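Local structure of URE2 protein (Saccharomyces cerevisiae, 1K0D) at residues K33-F43 against S87-Y98; D202-D210 against Y241-R249. The protein represses nitrogen-utilisation genes by holding phosphorylated GATA activators in the cytoplasm and also has glutathione peroxidase activity; its glutathione transferase-like region, described here, binds glutathione. All blocks are in the same frame, centred on the assembly; numbering follows the deposited sequence.

Contact 1: residues K33-F43 against S87-Y98. With GSH (glutathione), chain F.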
# COMPACT_ATOMS: atom_id res chain seq x y z
N LYS B 33 -5.07 -5.39 12.16
CA LYS B 33 -5.39 -5.85 10.81
C LYS B 33 -4.62 -7.13 10.53
O LYS B 33 -5.14 -8.06 9.91
CB LYS B 33 -5.01 -4.80 9.77
CG LYS B 33 -5.38 -5.21 8.34
CD LYS B 33 -4.60 -4.44 7.29
CE LYS B 33 -4.80 -2.94 7.42
NZ LYS B 33 -3.95 -2.21 6.43
N VAL B 34 -3.37 -7.18 10.98
CA VAL B 34 -2.54 -8.36 10.77
C VAL B 34 -2.97 -9.47 11.74
O VAL B 34 -3.03 -10.63 11.36
CB VAL B 34 -1.03 -8.05 10.97
CG1 VAL B 34 -0.22 -9.33 10.91
CG2 VAL B 34 -0.53 -7.09 9.87
N ALA B 35 -3.26 -9.10 12.98
CA ALA B 35 -3.69 -10.07 13.98
C ALA B 35 -4.93 -10.79 13.47
O ALA B 35 -5.05 -12.01 13.59
CB ALA B 35 -3.99 -9.37 15.31
N ILE B 36 -5.86 -10.04 12.89
CA ILE B 36 -7.08 -10.62 12.35
C ILE B 36 -6.81 -11.68 11.28
O ILE B 36 -7.36 -12.79 11.34
CB ILE B 36 -7.99 -9.52 11.76
CG1 ILE B 36 -8.64 -8.73 12.90
CG2 ILE B 36 -9.05 -10.14 10.85
CD1 ILE B 36 -9.48 -7.57 12.43
N VAL B 37 -5.97 -11.36 10.30
CA VAL B 37 -5.68 -12.33 9.24
C VAL B 37 -4.89 -13.51 9.78
O VAL B 37 -5.09 -14.65 9.36
CB VAL B 37 -4.91 -11.66 8.08
CG1 VAL B 37 -4.50 -12.71 7.04
CG2 VAL B 37 -5.79 -10.59 7.45
N LEU B 38 -3.99 -13.22 10.70
CA LEU B 38 -3.18 -14.25 11.34
C LEU B 38 -4.15 -15.23 12.05
O LEU B 38 -4.01 -16.45 11.95
CB LEU B 38 -2.26 -13.58 12.37
CG LEU B 38 -0.75 -13.84 12.51
CD1 LEU B 38 -0.08 -14.15 11.18
CD2 LEU B 38 -0.12 -12.60 13.16
N SER B 39 -5.13 -14.67 12.74
CA SER B 39 -6.10 -15.48 13.46
C SER B 39 -7.04 -16.24 12.53
O SER B 39 -7.28 -17.42 12.74
CB SER B 39 -6.90 -14.62 14.43
OG SER B 39 -7.99 -15.34 14.95
N GLU B 40 -7.56 -15.57 11.51
CA GLU B 40 -8.48 -16.21 10.57
C GLU B 40 -7.84 -17.39 9.83
O GLU B 40 -8.50 -18.38 9.53
CB GLU B 40 -8.99 -15.19 9.54
CG GLU B 40 -10.21 -14.37 9.99
CD GLU B 40 -11.51 -15.19 10.04
OE1 GLU B 40 -12.54 -14.65 10.51
OE2 GLU B 40 -11.51 -16.37 9.61
N LEU B 41 -6.55 -17.29 9.54
CA LEU B 41 -5.84 -18.34 8.82
C LEU B 41 -5.34 -19.45 9.73
O LEU B 41 -4.78 -20.44 9.25
CB LEU B 41 -4.66 -17.75 8.03
CG LEU B 41 -5.07 -16.78 6.93
CD1 LEU B 41 -3.84 -16.13 6.34
CD2 LEU B 41 -5.85 -17.52 5.85
N GLY B 42 -5.55 -19.30 11.04
CA GLY B 42 -5.11 -20.32 11.97
C GLY B 42 -3.62 -20.30 12.29
O GLY B 42 -3.08 -21.27 12.80
N PHE B 43 -2.96 -19.20 11.97
CA PHE B 43 -1.53 -19.08 12.25
C PHE B 43 -1.33 -18.72 13.72
O PHE B 43 -1.93 -17.77 14.23
CB PHE B 43 -0.91 -18.02 11.33
CG PHE B 43 -0.74 -18.47 9.89
CD1 PHE B 43 -1.05 -17.62 8.83
CD2 PHE B 43 -0.24 -19.74 9.59
CE1 PHE B 43 -0.88 -18.02 7.50
CE2 PHE B 43 -0.07 -20.15 8.26
CZ PHE B 43 -0.39 -19.28 7.21
N SER B 87 1.65 -3.55 6.72
CA SER B 87 0.51 -4.45 6.88
C SER B 87 0.02 -5.06 5.56
O SER B 87 -0.42 -6.22 5.52
CB SER B 87 -0.64 -3.71 7.57
OG SER B 87 -1.06 -2.58 6.82
N GLY B 88 0.08 -4.28 4.49
CA GLY B 88 -0.35 -4.76 3.19
C GLY B 88 0.52 -5.90 2.69
O GLY B 88 0.03 -6.88 2.12
N ALA B 89 1.83 -5.79 2.91
CA ALA B 89 2.75 -6.83 2.47
C ALA B 89 2.61 -8.05 3.38
O ALA B 89 2.74 -9.19 2.93
CB ALA B 89 4.20 -6.31 2.49
N ILE B 90 2.36 -7.81 4.67
CA ILE B 90 2.19 -8.91 5.60
C ILE B 90 0.97 -9.76 5.20
O ILE B 90 1.05 -10.99 5.19
CB ILE B 90 2.03 -8.39 7.07
CG1 ILE B 90 3.36 -7.77 7.54
CG2 ILE B 90 1.66 -9.53 8.00
CD1 ILE B 90 3.28 -7.10 8.89
N LEU B 91 -0.14 -9.11 4.85
CA LEU B 91 -1.35 -9.83 4.45
C LEU B 91 -1.12 -10.69 3.23
O LEU B 91 -1.53 -11.86 3.20
CB LEU B 91 -2.52 -8.87 4.18
CG LEU B 91 -3.04 -8.03 5.35
CD1 LEU B 91 -4.47 -7.57 5.05
CD2 LEU B 91 -3.00 -8.85 6.63
N LEU B 92 -0.47 -10.12 2.21
CA LEU B 92 -0.20 -10.88 1.00
C LEU B 92 0.73 -12.05 1.31
O LEU B 92 0.61 -13.12 0.73
CB LEU B 92 0.41 -9.99 -0.09
CG LEU B 92 -0.56 -8.98 -0.73
CD1 LEU B 92 0.14 -8.27 -1.88
CD2 LEU B 92 -1.82 -9.69 -1.23
N HIS B 93 1.66 -11.85 2.23
CA HIS B 93 2.57 -12.93 2.57
C HIS B 93 1.78 -14.07 3.23
O HIS B 93 1.98 -15.24 2.91
CB HIS B 93 3.65 -12.43 3.53
CG HIS B 93 4.68 -13.47 3.86
ND1 HIS B 93 4.68 -14.16 5.05
CD2 HIS B 93 5.71 -13.96 3.14
CE1 HIS B 93 5.67 -15.03 5.05
NE2 HIS B 93 6.31 -14.93 3.90
N LEU B 94 0.88 -13.71 4.13
CA LEU B 94 0.07 -14.70 4.83
C LEU B 94 -0.87 -15.51 3.94
O LEU B 94 -0.89 -16.75 4.03
CB LEU B 94 -0.72 -14.04 5.96
CG LEU B 94 0.17 -13.46 7.07
CD1 LEU B 94 -0.70 -12.90 8.18
CD2 LEU B 94 1.07 -14.56 7.61
N VAL B 95 -1.63 -14.86 3.07
CA VAL B 95 -2.54 -15.62 2.22
C VAL B 95 -1.78 -16.42 1.17
O VAL B 95 -2.19 -17.52 0.82
CB VAL B 95 -3.60 -14.72 1.55
CG1 VAL B 95 -4.41 -14.01 2.63
CG2 VAL B 95 -2.94 -13.72 0.61
N ASN B 96 -0.65 -15.89 0.69
CA ASN B 96 0.15 -16.61 -0.30
C ASN B 96 0.69 -17.89 0.33
O ASN B 96 0.63 -18.97 -0.27
CB ASN B 96 1.32 -15.75 -0.80
CG ASN B 96 0.96 -14.96 -2.04
OD1 ASN B 96 0.90 -15.50 -3.14
ND2 ASN B 96 0.70 -13.67 -1.86
N LYS B 97 1.20 -17.77 1.55
CA LYS B 97 1.76 -18.90 2.28
C LYS B 97 0.69 -19.95 2.59
O LYS B 97 0.91 -21.14 2.38
CB LYS B 97 2.41 -18.44 3.58
CG LYS B 97 3.21 -19.53 4.27
CD LYS B 97 4.03 -19.00 5.43
CE LYS B 97 4.94 -20.08 5.97
NZ LYS B 97 5.85 -19.56 7.02
N TYR B 98 -0.45 -19.50 3.12
CA TYR B 98 -1.54 -20.41 3.46
C TYR B 98 -1.95 -21.21 2.23
O TYR B 98 -2.15 -22.43 2.30
CB TYR B 98 -2.76 -19.64 3.97
CG TYR B 98 -3.87 -20.55 4.44
CD1 TYR B 98 -3.89 -21.03 5.75
CD2 TYR B 98 -4.84 -21.02 3.55
CE1 TYR B 98 -4.83 -21.95 6.17
CE2 TYR B 98 -5.81 -21.95 3.96
CZ TYR B 98 -5.79 -22.41 5.28
OH TYR B 98 -6.69 -23.35 5.71
N1 GSH F . 1.45 1.97 5.91
CA1 GSH F . 1.81 1.28 7.16
C1 GSH F . 1.17 -0.13 7.30
O11 GSH F . 0.07 -0.35 6.75
O12 GSH F . 1.84 -1.02 7.99
CB1 GSH F . 1.42 2.18 8.37
CG1 GSH F . 2.42 2.04 9.55
CD1 GSH F . 1.99 2.98 10.72
OE1 GSH F . 1.79 4.19 10.52
N2 GSH F . 1.88 2.37 11.92
CA2 GSH F . 1.49 3.13 13.13
C2 GSH F . 2.75 3.43 13.98
O2 GSH F . 3.75 2.70 13.95
CB2 GSH F . 0.52 2.30 13.99
SG2 GSH F . -1.14 2.12 13.24
N3 GSH F . 2.71 4.56 14.75
CA3 GSH F . 3.82 5.01 15.63
C3 GSH F . 4.53 6.22 15.02
O31 GSH F . 5.48 6.69 15.68
O32 GSH F . 4.14 6.67 13.91
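Lys33 and Ser87 make the polar end of this contact: NZ of Lys33 donates to OG of Ser87 at 2.9 Å. The lysine chain runs out with CG anti to its own N and bends at chi3 (-57°), which brings the ammonium to the hydroxyl while CD rests on Leu91 CD1. OG of Ser87 donates in turn to O11 of glutathione at 2.5 Å, and Ser87 N gives O12 of the same carboxylate a nearly straight bond of 2.8 Å (167°). The γ-glutamyl carboxylate is thus gripped by backbone and side chain of one residue at the N-terminus of helix 87-102, where the helix dipole probably favours a negative charge; Lys33 serves as a second-shell partner of the serine.

The apolar contacts follow two nearly parallel helices, 5° between their directions and 9.8 Å between axes. They belong to the thioredoxin-like N-terminal domain of the glutathione transferase fold, in which both helices pack on the same side of the mixed sheet. Val34 meets Ile90, branch against branch (CG1 to CG2). Val37 directs CG2 to Leu91 CD2 and CG1 to Leu94 CD1. Leu94 is shared most widely: its CD1 lies close to Leu38 CD1, its CB against Leu41 CD1, and its CD2 beside Phe43 CD1.

Aromatic contacts finish the C-terminal end. Leu41 CD2 sits over one face of the Tyr98 ring as a CH-pi contact, 4.2 Å from the centroid. Beyond the Schellman motif at Gly42, Phe43 turns the CE1 edge of its ring to Leu94 O (3.7 Å), in the ring plane, and its CZ reaches Tyr98 CB. Tyr20 also meets the Phe43 ring.

Contact 2: residues D202-D210 against Y241-R249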
# COMPACT_ATOMS: atom_id res chain seq x y z
N ASP B 202 -30.59 -8.63 3.68
CA ASP B 202 -29.63 -8.73 4.77
C ASP B 202 -28.56 -9.78 4.49
O ASP B 202 -27.67 -10.01 5.31
CB ASP B 202 -30.34 -9.08 6.08
CG ASP B 202 -29.37 -9.21 7.24
OD1 ASP B 202 -28.70 -8.21 7.59
OD2 ASP B 202 -29.26 -10.32 7.81
N TYR B 203 -28.65 -10.42 3.33
CA TYR B 203 -27.67 -11.42 2.94
C TYR B 203 -26.29 -10.75 2.91
O TYR B 203 -26.15 -9.62 2.45
CB TYR B 203 -28.02 -11.97 1.55
CG TYR B 203 -26.99 -12.91 0.98
CD1 TYR B 203 -26.85 -14.21 1.47
CD2 TYR B 203 -26.15 -12.50 -0.06
CE1 TYR B 203 -25.89 -15.08 0.93
CE2 TYR B 203 -25.19 -13.36 -0.59
CZ TYR B 203 -25.07 -14.64 -0.09
OH TYR B 203 -24.12 -15.48 -0.64
N PRO B 204 -25.25 -11.44 3.42
CA PRO B 204 -23.90 -10.87 3.44
C PRO B 204 -23.34 -10.59 2.05
O PRO B 204 -23.39 -11.43 1.16
CB PRO B 204 -23.09 -11.92 4.20
CG PRO B 204 -23.80 -13.19 3.86
CD PRO B 204 -25.25 -12.80 3.99
N VAL B 205 -22.79 -9.39 1.88
CA VAL B 205 -22.21 -8.97 0.61
C VAL B 205 -20.73 -8.64 0.79
O VAL B 205 -20.34 -8.01 1.77
CB VAL B 205 -22.99 -7.76 0.05
CG1 VAL B 205 -22.21 -7.08 -1.03
CG2 VAL B 205 -24.33 -8.23 -0.50
N TRP B 206 -19.90 -9.07 -0.17
CA TRP B 206 -18.46 -8.84 -0.10
C TRP B 206 -17.91 -8.11 -1.31
O TRP B 206 -18.51 -8.12 -2.38
CB TRP B 206 -17.73 -10.18 0.06
CG TRP B 206 -18.29 -11.01 1.17
CD1 TRP B 206 -19.05 -12.15 1.04
CD2 TRP B 206 -18.18 -10.75 2.57
NE1 TRP B 206 -19.41 -12.61 2.29
CE2 TRP B 206 -18.90 -11.77 3.24
CE3 TRP B 206 -17.55 -9.75 3.33
CZ2 TRP B 206 -19.00 -11.82 4.64
CZ3 TRP B 206 -17.65 -9.81 4.72
CH2 TRP B 206 -18.38 -10.83 5.35
N LEU B 207 -16.75 -7.49 -1.14
CA LEU B 207 -16.10 -6.72 -2.19
C LEU B 207 -15.63 -7.52 -3.41
O LEU B 207 -15.75 -7.05 -4.54
CB LEU B 207 -14.91 -5.95 -1.62
CG LEU B 207 -15.22 -4.83 -0.62
CD1 LEU B 207 -13.94 -4.32 0.01
CD2 LEU B 207 -15.95 -3.71 -1.33
N VAL B 208 -15.10 -8.72 -3.19
CA VAL B 208 -14.62 -9.52 -4.31
C VAL B 208 -15.14 -10.95 -4.34
O VAL B 208 -15.18 -11.64 -3.31
CB VAL B 208 -13.07 -9.56 -4.33
CG1 VAL B 208 -12.58 -10.35 -5.54
CG2 VAL B 208 -12.51 -8.13 -4.39
N GLY B 209 -15.51 -11.39 -5.53
CA GLY B 209 -15.99 -12.75 -5.75
C GLY B 209 -17.01 -13.32 -4.78
O GLY B 209 -17.01 -14.52 -4.52
N ASP B 210 -17.86 -12.46 -4.24
CA ASP B 210 -18.90 -12.91 -3.31
C ASP B 210 -18.35 -13.83 -2.22
O ASP B 210 -18.96 -14.85 -1.89
CB ASP B 210 -20.00 -13.63 -4.09
CG ASP B 210 -20.48 -12.84 -5.31
OD1 ASP B 210 -21.39 -13.33 -6.02
OD2 ASP B 210 -19.95 -11.74 -5.56
N TYR B 241 -21.99 -0.63 7.27
CA TYR B 241 -22.36 -1.05 8.61
C TYR B 241 -22.64 -2.54 8.70
O TYR B 241 -22.11 -3.22 9.58
CB TYR B 241 -23.58 -0.26 9.10
CG TYR B 241 -23.93 -0.59 10.54
CD1 TYR B 241 -23.10 -0.18 11.58
CD2 TYR B 241 -25.05 -1.36 10.84
CE1 TYR B 241 -23.38 -0.53 12.89
CE2 TYR B 241 -25.34 -1.72 12.16
CZ TYR B 241 -24.50 -1.30 13.17
OH TYR B 241 -24.76 -1.66 14.47
N LYS B 242 -23.49 -3.06 7.81
CA LYS B 242 -23.82 -4.49 7.83
C LYS B 242 -22.55 -5.32 7.62
O LYS B 242 -22.27 -6.28 8.34
CB LYS B 242 -24.80 -4.85 6.71
CG LYS B 242 -26.13 -4.11 6.72
CD LYS B 242 -27.03 -4.71 5.65
CE LYS B 242 -28.14 -3.76 5.23
NZ LYS B 242 -27.59 -2.62 4.46
N TRP B 243 -21.81 -4.93 6.59
CA TRP B 243 -20.56 -5.54 6.18
C TRP B 243 -19.59 -5.67 7.36
O TRP B 243 -19.08 -6.76 7.64
CB TRP B 243 -19.99 -4.65 5.07
CG TRP B 243 -18.66 -4.97 4.52
CD1 TRP B 243 -18.32 -6.06 3.77
CD2 TRP B 243 -17.52 -4.11 4.51
NE1 TRP B 243 -17.04 -5.92 3.28
CE2 TRP B 243 -16.53 -4.73 3.72
CE3 TRP B 243 -17.25 -2.87 5.10
CZ2 TRP B 243 -15.28 -4.14 3.50
CZ3 TRP B 243 -16.00 -2.28 4.87
CH2 TRP B 243 -15.04 -2.92 4.08
N THR B 244 -19.34 -4.57 8.05
CA THR B 244 -18.43 -4.58 9.20
C THR B 244 -18.98 -5.45 10.32
O THR B 244 -18.23 -6.17 10.98
CB THR B 244 -18.21 -3.16 9.76
OG1 THR B 244 -17.94 -2.26 8.68
CG2 THR B 244 -17.03 -3.15 10.72
N LYS B 245 -20.29 -5.39 10.56
CA LYS B 245 -20.89 -6.20 11.62
C LYS B 245 -20.81 -7.69 11.33
O LYS B 245 -20.63 -8.50 12.25
CB LYS B 245 -22.34 -5.79 11.88
CG LYS B 245 -22.46 -4.59 12.81
CD LYS B 245 -21.70 -4.84 14.11
CE LYS B 245 -21.86 -3.70 15.10
NZ LYS B 245 -23.25 -3.62 15.65
N HIS B 246 -20.95 -8.07 10.07
CA HIS B 246 -20.85 -9.48 9.73
C HIS B 246 -19.46 -9.97 10.11
O HIS B 246 -19.30 -11.04 10.69
CB HIS B 246 -21.06 -9.69 8.23
CG HIS B 246 -22.49 -9.88 7.82
ND1 HIS B 246 -23.26 -10.94 8.28
CD2 HIS B 246 -23.28 -9.18 6.97
CE1 HIS B 246 -24.45 -10.88 7.72
NE2 HIS B 246 -24.49 -9.82 6.92
N MET B 247 -18.45 -9.16 9.81
CA MET B 247 -17.07 -9.54 10.11
C MET B 247 -16.76 -9.53 11.61
O MET B 247 -16.07 -10.42 12.11
CB MET B 247 -16.10 -8.61 9.36
CG MET B 247 -16.23 -8.67 7.83
SD MET B 247 -14.86 -7.89 6.93
CE MET B 247 -15.47 -6.19 6.80
N MET B 248 -17.29 -8.54 12.32
CA MET B 248 -17.08 -8.44 13.77
C MET B 248 -17.67 -9.62 14.55
O MET B 248 -17.32 -9.82 15.71
CB MET B 248 -17.68 -7.13 14.30
CG MET B 248 -16.96 -5.86 13.83
SD MET B 248 -15.46 -5.50 14.77
CE MET B 248 -14.35 -6.67 14.05
N ARG B 249 -18.56 -10.39 13.93
CA ARG B 249 -19.17 -11.53 14.62
C ARG B 249 -18.39 -12.83 14.44
O ARG B 249 -18.70 -13.84 15.07
CB ARG B 249 -20.60 -11.76 14.14
CG ARG B 249 -21.49 -10.54 14.31
CD ARG B 249 -22.95 -10.87 14.07
NE ARG B 249 -23.76 -9.65 14.20
CZ ARG B 249 -24.15 -8.91 13.17
NH1 ARG B 249 -23.83 -9.25 11.93
NH2 ARG B 249 -24.85 -7.80 13.39
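Within the all-helical C-terminal domain of the glutathione transferase fold, the irregular segment 202-210, which leads into helix 214-217, passes across helix 238-248, touching it through residues 202-207. Contact is through packing, with no hydrogen bond between the two segments. Pro204 CB stands over one face of the His246 imidazole, a CH-pi contact 3.8 Å from its centroid and 14° off the normal, while Asp202 O lies at the ring edge, 3.6 Å from NE2. Trp206 and Trp243 meet rim to rim with planes at 54°, CE3 of the first 3.8 Å from CD1 of the second. The Trp206 ring also receives Met247 CG in its plane at CZ3 (3.6 Å), with SD at the same edge in a Met-aromatic contact; Met247 bends at chi3 (-89°), laying its CE over the centre of the Trp243 ring. On the benzo part of Trp243, Leu207 CD1 packs against CZ2. The indole NE1 of Trp243 and the backbone N of Leu207 both bond to Asp216 OD1, so one carboxylate oxygen ties the two segments to helix 214-217. Largely aromatic and apolar packing thus joins the connection between helices 148-176 and 214-217 to a late helix of the GST C-terminal helical bundle.

How the contacts relate
Contact 1 lies in the thioredoxin-like N-terminal domain and contact 2 in the helical C-terminal domain; their centres are 19 Å apart, and their nearest atoms come within about 5 Å without touching. Helix 214-217 bridges them: Ile214 packs on Val37 and Val95 of contact 1, Leu217 touches both Ile36 and Met247, and Asp216 of the same helix holds both segments of contact 2. Contact 1 reaches the ligand directly, through Ser87, and Val71 and Glu86 add further bonds to glutathione. Contact 2 is away from the glutathione site. Contact 1 also borders the second subunit, whose Asn119 packs on Ala89 and Leu92, whereas contact 2 touches no other chain of the dimer.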